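Local coordinates for protein BtGH115A (Bacteroides thetaiotaomicron, PDB 5BY3) that probably acts as a glycoside hydrolase family 115 4-O-methyl-alpha-glucuronidase that trims glucuronic acid decorations from arabinogalactans, at residues 190-204 against 225-237. Residues are numbered along the deposited sequence; the frame is centred on the assembly and turned at random.
Sequences EIGPRTNERIFELLL and TKGNREAAKKYGI
Tyr235, Phe200 and Ile237 form the apolar centre between helices 193-204 and 228-235, whose axes run roughly parallel, 26° apart and 9.0 Å at closest approach. Tyr235 is a knob in the hole made by Glu197, Phe200, Glu201 and Leu204. Its ring lies with one face over Glu197 CA; CD2 reaches to 3.4 Å from Phe200 CB, and CE1 to 3.6 Å from Glu197 CG. With CG anti to the carbonyl carbon (chi1 -76°), the phenol is laid across the neighbouring helix. The two aromatic rings are inclined at 53°, their centroids 5.8 Å apart, so they pack obliquely without stacking. Ile237, one residue beyond Gly236, where the chain leaves helical angles with positive phi, puts CG1 over a face of Phe200, 4.1 Å from the ring centroid, a CH-pi contact. Phe200 CE2 meanwhile rests 3.6 Å from Ala232 N, where the small alanine lets the ring lie close to the helix backbone. An alanine in place of Tyr235 would probably leave a gap among its four hole residues and take the ring away from Phe200 CB and Glu197 CG. At the N-terminal ends, one water accepts from Ile191 N and donates to Thr225 OG1, which also hydrogen-bonds to Pro221 O. Asn196 faces the Asn228 side chain, yet its ND2 hydrogen-bonds back to Gly192 O (2.9 Å). Both helices follow parallel strands of the TIM-barrel-like domain, 162-166 and 210-212, and Tyr211 of the latter touches Ile237. With direct polar links between the helices absent, shape fit of apolar side chains and the aliphatic parts of Glu197 and Glu201 joins these adjacent barrel helices, while a single water bridges their leading loops.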
ATOM      1  N   GLU A 190     -18.635  -4.376  16.161  1.00 53.15           N
ATOM      2  CA  GLU A 190     -17.506  -4.837  16.926  1.00 55.23           C
ATOM      3  C   GLU A 190     -16.562  -5.773  16.142  1.00 53.85           C
ATOM      4  O   GLU A 190     -16.995  -6.780  15.587  1.00 49.68           O
ATOM      5  CB  GLU A 190     -17.959  -5.438  18.253  1.00 57.13           C
ATOM      6  CG  GLU A 190     -16.833  -5.488  19.279  1.00 63.72           C
ATOM      7  CD  GLU A 190     -17.265  -6.047  20.622  1.00 66.50           C
ATOM      8  OE1 GLU A 190     -17.908  -7.113  20.645  1.00 65.32           O
ATOM      9  OE2 GLU A 190     -16.944  -5.412  21.651  1.00 72.69           O
ATOM     10  N   ILE A 191     -15.284  -5.371  16.112  1.00 46.04           N
ATOM     11  CA  ILE A 191     -14.165  -6.093  15.517  1.00 43.49           C
ATOM     12  C   ILE A 191     -13.319  -6.307  16.737  1.00 42.92           C
ATOM     13  O   ILE A 191     -12.619  -5.393  17.184  1.00 47.18           O
ATOM     14  CB  ILE A 191     -13.394  -5.215  14.481  1.00 43.72           C
ATOM     15  CG1 ILE A 191     -14.368  -4.637  13.440  1.00 37.47           C
ATOM     16  CG2 ILE A 191     -12.144  -5.931  13.900  1.00 34.86           C
ATOM     17  CD1 ILE A 191     -13.688  -3.767  12.376  1.00 42.00           C
ATOM     18  N   GLY A 192     -13.423  -7.497  17.307  1.00 43.42           N
ATOM     19  CA  GLY A 192     -13.054  -7.696  18.681  1.00 43.00           C
ATOM     20  C   GLY A 192     -11.642  -8.186  18.872  1.00 50.00           C
ATOM     21  O   GLY A 192     -10.830  -8.120  17.946  1.00 47.75           O
ATOM     22  N   PRO A 193     -11.341  -8.686  20.088  1.00 52.88           N
ATOM     23  CA  PRO A 193      -9.985  -9.148  20.371  1.00 49.15           C
ATOM     24  C   PRO A 193      -9.515 -10.266  19.438  1.00 46.38           C
ATOM     25  O   PRO A 193      -8.369 -10.221  18.971  1.00 55.48           O
ATOM     26  CB  PRO A 193     -10.050  -9.617  21.855  1.00 49.17           C
ATOM     27  CG  PRO A 193     -11.523  -9.770  22.173  1.00 47.99           C
ATOM     28  CD  PRO A 193     -12.229  -8.776  21.274  1.00 48.81           C
ATOM     29  N   ARG A 194     -10.364 -11.255  19.188  1.00 46.23           N
ATOM     30  CA  ARG A 194      -9.975 -12.426  18.377  1.00 50.17           C
ATOM     31  C   ARG A 194      -9.610 -12.021  16.933  1.00 46.78           C
ATOM     32  O   ARG A 194      -8.568 -12.418  16.416  1.00 49.39           O
ATOM     33  CB  ARG A 194     -11.033 -13.560  18.463  1.00 51.69           C
ATOM     34  CG  ARG A 194     -10.587 -14.837  19.191  1.00 51.46           C
ATOM     35  CD  ARG A 194     -10.684 -14.758  20.704  1.00 60.58           C
ATOM     36  NE  ARG A 194      -9.551 -14.040  21.304  1.00 70.89           N
ATOM     37  CZ  ARG A 194      -9.574 -13.386  22.474  1.00 71.99           C
ATOM     38  NH1 ARG A 194     -10.687 -13.340  23.209  1.00 66.62           N
ATOM     39  NH2 ARG A 194      -8.480 -12.749  22.906  1.00 66.59           N
ATOM     40  N   THR A 195     -10.411 -11.164  16.312  1.00 46.55           N
ATOM     41  CA  THR A 195     -10.033 -10.596  15.009  1.00 43.89           C
ATOM     42  C   THR A 195      -8.666  -9.861  15.043  1.00 45.15           C
ATOM     43  O   THR A 195      -7.811 -10.080  14.168  1.00 47.55           O
ATOM     44  CB  THR A 195     -11.135  -9.703  14.479  1.00 41.47           C
ATOM     45  OG1 THR A 195     -12.379 -10.417  14.578  1.00 39.60           O
ATOM     46  CG2 THR A 195     -10.856  -9.284  13.039  1.00 36.01           C
ATOM     47  N   ASN A 196      -8.437  -9.052  16.072  1.00 42.11           N
ATOM     48  CA  ASN A 196      -7.179  -8.308  16.183  1.00 44.44           C
ATOM     49  C   ASN A 196      -5.933  -9.190  16.372  1.00 48.57           C
ATOM     50  O   ASN A 196      -4.901  -8.951  15.728  1.00 47.66           O
ATOM     51  CB  ASN A 196      -7.294  -7.173  17.211  1.00 44.97           C
ATOM     52  CG  ASN A 196      -8.031  -5.967  16.650  1.00 48.85           C
ATOM     53  OD1 ASN A 196      -7.452  -5.153  15.911  1.00 50.99           O
ATOM     54  ND2 ASN A 196      -9.329  -5.861  16.955  1.00 44.84           N
ATOM     55  N   GLU A 197      -6.046 -10.242  17.190  1.00 48.87           N
ATOM     56  CA  GLU A 197      -4.974 -11.230  17.282  1.00 46.46           C
ATOM     57  C   GLU A 197      -4.604 -11.805  15.904  1.00 47.36           C
ATOM     58  O   GLU A 197      -3.410 -11.978  15.603  1.00 48.04           O
ATOM     59  CB  GLU A 197      -5.324 -12.323  18.278  1.00 50.60           C
ATOM     60  CG  GLU A 197      -5.470 -11.798  19.701  1.00 57.54           C
ATOM     61  CD  GLU A 197      -6.019 -12.832  20.675  1.00 65.16           C
ATOM     62  OE1 GLU A 197      -7.008 -13.532  20.321  1.00 61.01           O
ATOM     63  OE2 GLU A 197      -5.474 -12.920  21.804  1.00 61.89           O
ATOM     64  N   ARG A 198      -5.619 -12.080  15.072  1.00 43.20           N
ATOM     65  CA  ARG A 198      -5.399 -12.503  13.698  1.00 45.04           C
ATOM     66  C   ARG A 198      -4.647 -11.472  12.836  1.00 43.76           C
ATOM     67  O   ARG A 198      -3.716 -11.850  12.127  1.00 41.30           O
ATOM     68  CB  ARG A 198      -6.707 -12.904  13.013  1.00 45.48           C
ATOM     69  CG  ARG A 198      -7.186 -14.307  13.368  1.00 48.10           C
ATOM     70  CD  ARG A 198      -6.201 -15.429  13.041  1.00 43.80           C
ATOM     71  NE  ARG A 198      -6.822 -16.703  13.401  1.00 43.85           N
ATOM     72  CZ  ARG A 198      -6.275 -17.922  13.336  1.00 44.87           C
ATOM     73  NH1 ARG A 198      -5.016 -18.148  12.928  1.00 41.99           N
ATOM     74  NH2 ARG A 198      -7.036 -18.945  13.708  1.00 43.26           N
ATOM     75  N   ILE A 199      -5.055 -10.200  12.908  1.00 40.99           N
ATOM     76  CA  ILE A 199      -4.351  -9.110  12.242  1.00 40.49           C
ATOM     77  C   ILE A 199      -2.914  -8.977  12.736  1.00 44.02           C
ATOM     78  O   ILE A 199      -1.971  -8.862  11.919  1.00 44.43           O
ATOM     79  CB  ILE A 199      -5.105  -7.777  12.372  1.00 45.75           C
ATOM     80  CG1 ILE A 199      -6.534  -7.950  11.811  1.00 45.63           C
ATOM     81  CG2 ILE A 199      -4.344  -6.682  11.633  1.00 40.91           C
ATOM     82  CD1 ILE A 199      -7.455  -6.752  12.007  1.00 44.37           C
ATOM     83  N   PHE A 200      -2.732  -9.061  14.055  1.00 42.22           N
ATOM     84  CA  PHE A 200      -1.397  -8.952  14.614  1.00 41.09           C
ATOM     85  C   PHE A 200      -0.466 -10.106  14.249  1.00 43.53           C
ATOM     86  O   PHE A 200       0.746  -9.863  14.013  1.00 45.57           O
ATOM     87  CB  PHE A 200      -1.408  -8.691  16.114  1.00 47.50           C
ATOM     88  CG  PHE A 200      -2.298  -7.548  16.561  1.00 44.82           C
ATOM     89  CD1 PHE A 200      -2.525  -6.433  15.767  1.00 44.88           C
ATOM     90  CD2 PHE A 200      -2.895  -7.588  17.824  1.00 48.98           C
ATOM     91  CE1 PHE A 200      -3.338  -5.404  16.214  1.00 44.95           C
ATOM     92  CE2 PHE A 200      -3.729  -6.558  18.273  1.00 42.34           C
ATOM     93  CZ  PHE A 200      -3.937  -5.464  17.470  1.00 43.73           C
ATOM     94  N   GLU A 201      -1.000 -11.333  14.139  1.00 39.57           N
ATOM     95  CA  GLU A 201      -0.215 -12.439  13.528  1.00 40.88           C
ATOM     96  C   GLU A 201       0.291 -12.065  12.136  1.00 41.20           C
ATOM     97  O   GLU A 201       1.428 -12.354  11.756  1.00 43.18           O
ATOM     98  CB  GLU A 201      -1.069 -13.680  13.281  1.00 40.14           C
ATOM     99  CG  GLU A 201      -1.381 -14.547  14.464  1.00 45.22           C
ATOM    100  CD  GLU A 201      -2.306 -15.703  14.105  1.00 45.49           C
ATOM    101  OE1 GLU A 201      -2.520 -16.032  12.909  1.00 47.37           O
ATOM    102  OE2 GLU A 201      -2.830 -16.289  15.050  1.00 43.60           O
ATOM    103  N   LEU A 202      -0.597 -11.470  11.351  1.00 41.23           N
ATOM    104  CA  LEU A 202      -0.258 -11.135   9.990  1.00 44.63           C
ATOM    105  C   LEU A 202       0.860 -10.111  10.016  1.00 45.94           C
ATOM    106  O   LEU A 202       1.809 -10.248   9.237  1.00 53.10           O
ATOM    107  CB  LEU A 202      -1.480 -10.642   9.222  1.00 38.01           C
ATOM    108  CG  LEU A 202      -1.336 -10.127   7.795  1.00 38.50           C
ATOM    109  CD1 LEU A 202      -0.694 -11.132   6.862  1.00 35.53           C
ATOM    110  CD2 LEU A 202      -2.719  -9.737   7.294  1.00 36.29           C
ATOM    111  N   LEU A 203       0.775  -9.134  10.931  1.00 42.40           N
ATOM    112  CA  LEU A 203       1.783  -8.061  10.990  1.00 38.93           C
ATOM    113  C   LEU A 203       3.107  -8.590  11.458  1.00 37.73           C
ATOM    114  O   LEU A 203       4.135  -8.269  10.887  1.00 37.53           O
ATOM    115  CB  LEU A 203       1.334  -6.903  11.868  1.00 41.41           C
ATOM    116  CG  LEU A 203       0.091  -6.139  11.410  1.00 42.91           C
ATOM    117  CD1 LEU A 203      -0.284  -5.111  12.464  1.00 44.51           C
ATOM    118  CD2 LEU A 203       0.255  -5.491  10.040  1.00 42.54           C
ATOM    119  N   LEU A 204       3.077  -9.460  12.461  1.00 40.73           N
ATOM    120  CA  LEU A 204       4.285 -10.160  12.911  1.00 40.37           C
ATOM    121  C   LEU A 204       4.966 -10.901  11.771  1.00 42.86           C
ATOM    122  O   LEU A 204       6.174 -10.718  11.513  1.00 45.43           O
ATOM    123  CB  LEU A 204       3.947 -11.116  14.063  1.00 41.22           C
ATOM    124  CG  LEU A 204       3.573 -10.552  15.457  1.00 41.67           C
ATOM    125  CD1 LEU A 204       3.680 -11.591  16.567  1.00 40.46           C
ATOM    126  CD2 LEU A 204       4.382  -9.322  15.843  1.00 48.94           C
ATOM    127  N   THR A 225     -13.156  -1.136  23.065  1.00 54.60           N
ATOM    128  CA  THR A 225     -13.506  -2.533  22.806  1.00 52.55           C
ATOM    129  C   THR A 225     -12.748  -3.339  23.823  1.00 53.18           C
ATOM    130  O   THR A 225     -11.535  -3.213  23.939  1.00 57.00           O
ATOM    131  CB  THR A 225     -13.139  -2.996  21.372  1.00 57.59           C
ATOM    132  OG1 THR A 225     -13.694  -2.092  20.402  1.00 58.99           O
ATOM    133  CG2 THR A 225     -13.632  -4.434  21.091  1.00 53.80           C
ATOM    134  N   LYS A 226     -13.467  -4.167  24.562  1.00 52.33           N
ATOM    135  CA  LYS A 226     -12.855  -4.976  25.591  1.00 57.84           C
ATOM    136  C   LYS A 226     -11.956  -6.078  24.968  1.00 53.88           C
ATOM    137  O   LYS A 226     -12.401  -6.874  24.136  1.00 57.85           O
ATOM    138  CB  LYS A 226     -13.960  -5.521  26.522  1.00 61.40           C
ATOM    139  CG  LYS A 226     -13.545  -6.575  27.536  1.00 64.97           C
ATOM    140  CD  LYS A 226     -12.975  -5.957  28.800  1.00 73.40           C
ATOM    141  CE  LYS A 226     -13.084  -6.942  29.958  1.00 76.36           C
ATOM    142  NZ  LYS A 226     -11.859  -6.847  30.794  1.00 76.05           N
ATOM    143  N   GLY A 227     -10.695  -6.082  25.380  1.00 51.23           N
ATOM    144  CA  GLY A 227      -9.708  -7.066  24.944  1.00 53.62           C
ATOM    145  C   GLY A 227      -8.630  -6.489  24.045  1.00 52.29           C
ATOM    146  O   GLY A 227      -7.447  -6.871  24.131  1.00 58.41           O
ATOM    147  N   ASN A 228      -9.043  -5.532  23.220  1.00 50.98           N
ATOM    148  CA  ASN A 228      -8.254  -5.042  22.093  1.00 51.85           C
ATOM    149  C   ASN A 228      -6.914  -4.477  22.508  1.00 54.62           C
ATOM    150  O   ASN A 228      -5.868  -4.880  21.963  1.00 57.66           O
ATOM    151  CB  ASN A 228      -9.062  -4.027  21.282  1.00 48.49           C
ATOM    152  CG  ASN A 228     -10.042  -4.675  20.312  1.00 50.79           C
ATOM    153  OD1 ASN A 228     -10.621  -3.983  19.466  1.00 57.65           O
ATOM    154  ND2 ASN A 228     -10.222  -6.000  20.406  1.00 44.17           N
ATOM    155  N   ARG A 229      -6.952  -3.584  23.496  1.00 54.72           N
ATOM    156  CA  ARG A 229      -5.771  -2.941  24.045  1.00 56.00           C
ATOM    157  C   ARG A 229      -4.766  -3.985  24.593  1.00 55.29           C
ATOM    158  O   ARG A 229      -3.555  -3.961  24.246  1.00 53.15           O
ATOM    159  CB  ARG A 229      -6.224  -1.943  25.107  1.00 66.22           C
ATOM    160  CG  ARG A 229      -5.140  -1.083  25.724  1.00 71.11           C
ATOM    161  CD  ARG A 229      -5.678  -0.259  26.890  1.00 80.59           C
ATOM    162  NE  ARG A 229      -6.330  -1.085  27.906  1.00 81.49           N
ATOM    163  CZ  ARG A 229      -5.695  -1.772  28.857  1.00 92.00           C
ATOM    164  NH1 ARG A 229      -4.367  -1.735  28.943  1.00 91.99           N
ATOM    165  NH2 ARG A 229      -6.393  -2.504  29.728  1.00 92.61           N
ATOM    166  N   GLU A 230      -5.282  -4.934  25.377  1.00 56.18           N
ATOM    167  CA  GLU A 230      -4.481  -6.052  25.934  1.00 58.14           C
ATOM    168  C   GLU A 230      -3.931  -7.023  24.861  1.00 60.85           C
ATOM    169  O   GLU A 230      -2.789  -7.516  24.987  1.00 56.75           O
ATOM    170  CB  GLU A 230      -5.275  -6.797  27.018  1.00 63.84           C
ATOM    171  CG  GLU A 230      -5.706  -5.915  28.209  1.00 68.87           C
ATOM    172  CD  GLU A 230      -7.184  -5.461  28.177  1.00 78.24           C
ATOM    173  OE1 GLU A 230      -7.706  -4.954  27.134  1.00 71.17           O
ATOM    174  OE2 GLU A 230      -7.840  -5.608  29.239  1.00 76.20           O
ATOM    175  N   ALA A 231      -4.720  -7.259  23.799  1.00 55.16           N
ATOM    176  CA  ALA A 231      -4.272  -8.057  22.633  1.00 52.01           C
ATOM    177  C   ALA A 231      -3.065  -7.411  21.943  1.00 47.61           C
ATOM    178  O   ALA A 231      -2.096  -8.080  21.570  1.00 42.75           O
ATOM    179  CB  ALA A 231      -5.419  -8.257  21.646  1.00 49.83           C
ATOM    180  N   ALA A 232      -3.130  -6.100  21.786  1.00 47.93           N
ATOM    181  CA  ALA A 232      -2.037  -5.335  21.209  1.00 48.88           C
ATOM    182  C   ALA A 232      -0.766  -5.409  22.069  1.00 55.42           C
ATOM    183  O   ALA A 232       0.356  -5.422  21.532  1.00 55.78           O
ATOM    184  CB  ALA A 232      -2.478  -3.893  21.016  1.00 48.67           C
ATOM    185  N   LYS A 233      -0.947  -5.455  23.391  1.00 57.80           N
ATOM    186  CA  LYS A 233       0.174  -5.623  24.308  1.00 67.47           C
ATOM    187  C   LYS A 233       0.783  -7.029  24.172  1.00 62.75           C
ATOM    188  O   LYS A 233       2.003  -7.186  24.196  1.00 65.32           O
ATOM    189  CB  LYS A 233      -0.264  -5.330  25.755  1.00 76.77           C
ATOM    190  CG  LYS A 233       0.854  -5.024  26.752  1.00 74.49           C
ATOM    191  CD  LYS A 233       0.373  -5.304  28.173  1.00 75.77           C
ATOM    192  CE  LYS A 233       1.188  -4.546  29.207  1.00 84.59           C
ATOM    193  NZ  LYS A 233       0.647  -3.176  29.467  1.00 85.47           N
ATOM    194  N   LYS A 234      -0.075  -8.037  24.011  1.00 61.26           N
ATOM    195  CA  LYS A 234       0.351  -9.439  23.860  1.00 54.05           C
ATOM    196  C   LYS A 234       1.219  -9.621  22.609  1.00 50.89           C
ATOM    197  O   LYS A 234       2.256 -10.309  22.666  1.00 52.24           O
ATOM    198  CB  LYS A 234      -0.876 -10.367  23.829  1.00 58.66           C
ATOM    199  CG  LYS A 234      -0.578 -11.823  24.156  1.00 70.12           C
ATOM    200  CD  LYS A 234      -1.440 -12.801  23.353  1.00 70.50           C
ATOM    201  CE  LYS A 234      -1.135 -14.257  23.712  1.00 77.39           C
ATOM    202  NZ  LYS A 234       0.283 -14.670  23.485  1.00 80.47           N
ATOM    203  N   TYR A 235       0.815  -8.947  21.516  1.00 43.21           N
ATOM    204  CA  TYR A 235       1.458  -9.019  20.194  1.00 39.89           C
ATOM    205  C   TYR A 235       2.510  -7.943  19.927  1.00 43.83           C
ATOM    206  O   TYR A 235       3.199  -8.001  18.909  1.00 42.69           O
ATOM    207  CB  TYR A 235       0.401  -9.041  19.067  1.00 39.30           C
ATOM    208  CG  TYR A 235      -0.293 -10.372  18.920  1.00 44.23           C
ATOM    209  CD1 TYR A 235      -1.238 -10.819  19.876  1.00 41.63           C
ATOM    210  CD2 TYR A 235      -0.013 -11.199  17.844  1.00 42.82           C
ATOM    211  CE1 TYR A 235      -1.832 -12.049  19.763  1.00 42.54           C
ATOM    212  CE2 TYR A 235      -0.635 -12.420  17.714  1.00 41.28           C
ATOM    213  CZ  TYR A 235      -1.536 -12.851  18.669  1.00 45.45           C
ATOM    214  OH  TYR A 235      -2.136 -14.105  18.535  1.00 48.01           O
ATOM    215  N   GLY A 236       2.636  -6.957  20.818  1.00 52.48           N
ATOM    216  CA  GLY A 236       3.765  -5.985  20.788  1.00 44.67           C
ATOM    217  C   GLY A 236       3.679  -5.011  19.633  1.00 52.06           C
ATOM    218  O   GLY A 236       4.697  -4.700  19.005  1.00 55.80           O
ATOM    219  N   ILE A 237       2.461  -4.541  19.356  1.00 46.86           N
ATOM    220  CA  ILE A 237       2.152  -3.702  18.214  1.00 43.17           C
ATOM    221  C   ILE A 237       1.979  -2.279  18.716  1.00 50.76           C
ATOM    222  O   ILE A 237       1.234  -2.025  19.656  1.00 55.19           O
ATOM    223  CB  ILE A 237       0.796  -4.141  17.562  1.00 46.87           C
ATOM    224  CG1 ILE A 237       0.844  -5.589  16.989  1.00 51.75           C
ATOM    225  CG2 ILE A 237       0.261  -3.102  16.570  1.00 43.98           C
ATOM    226  CD1 ILE A 237       1.857  -5.871  15.881  1.00 46.21           C
TER
HETATM  227  O   HOH W   1     -14.369  -2.743  17.417  1.00 51.11           O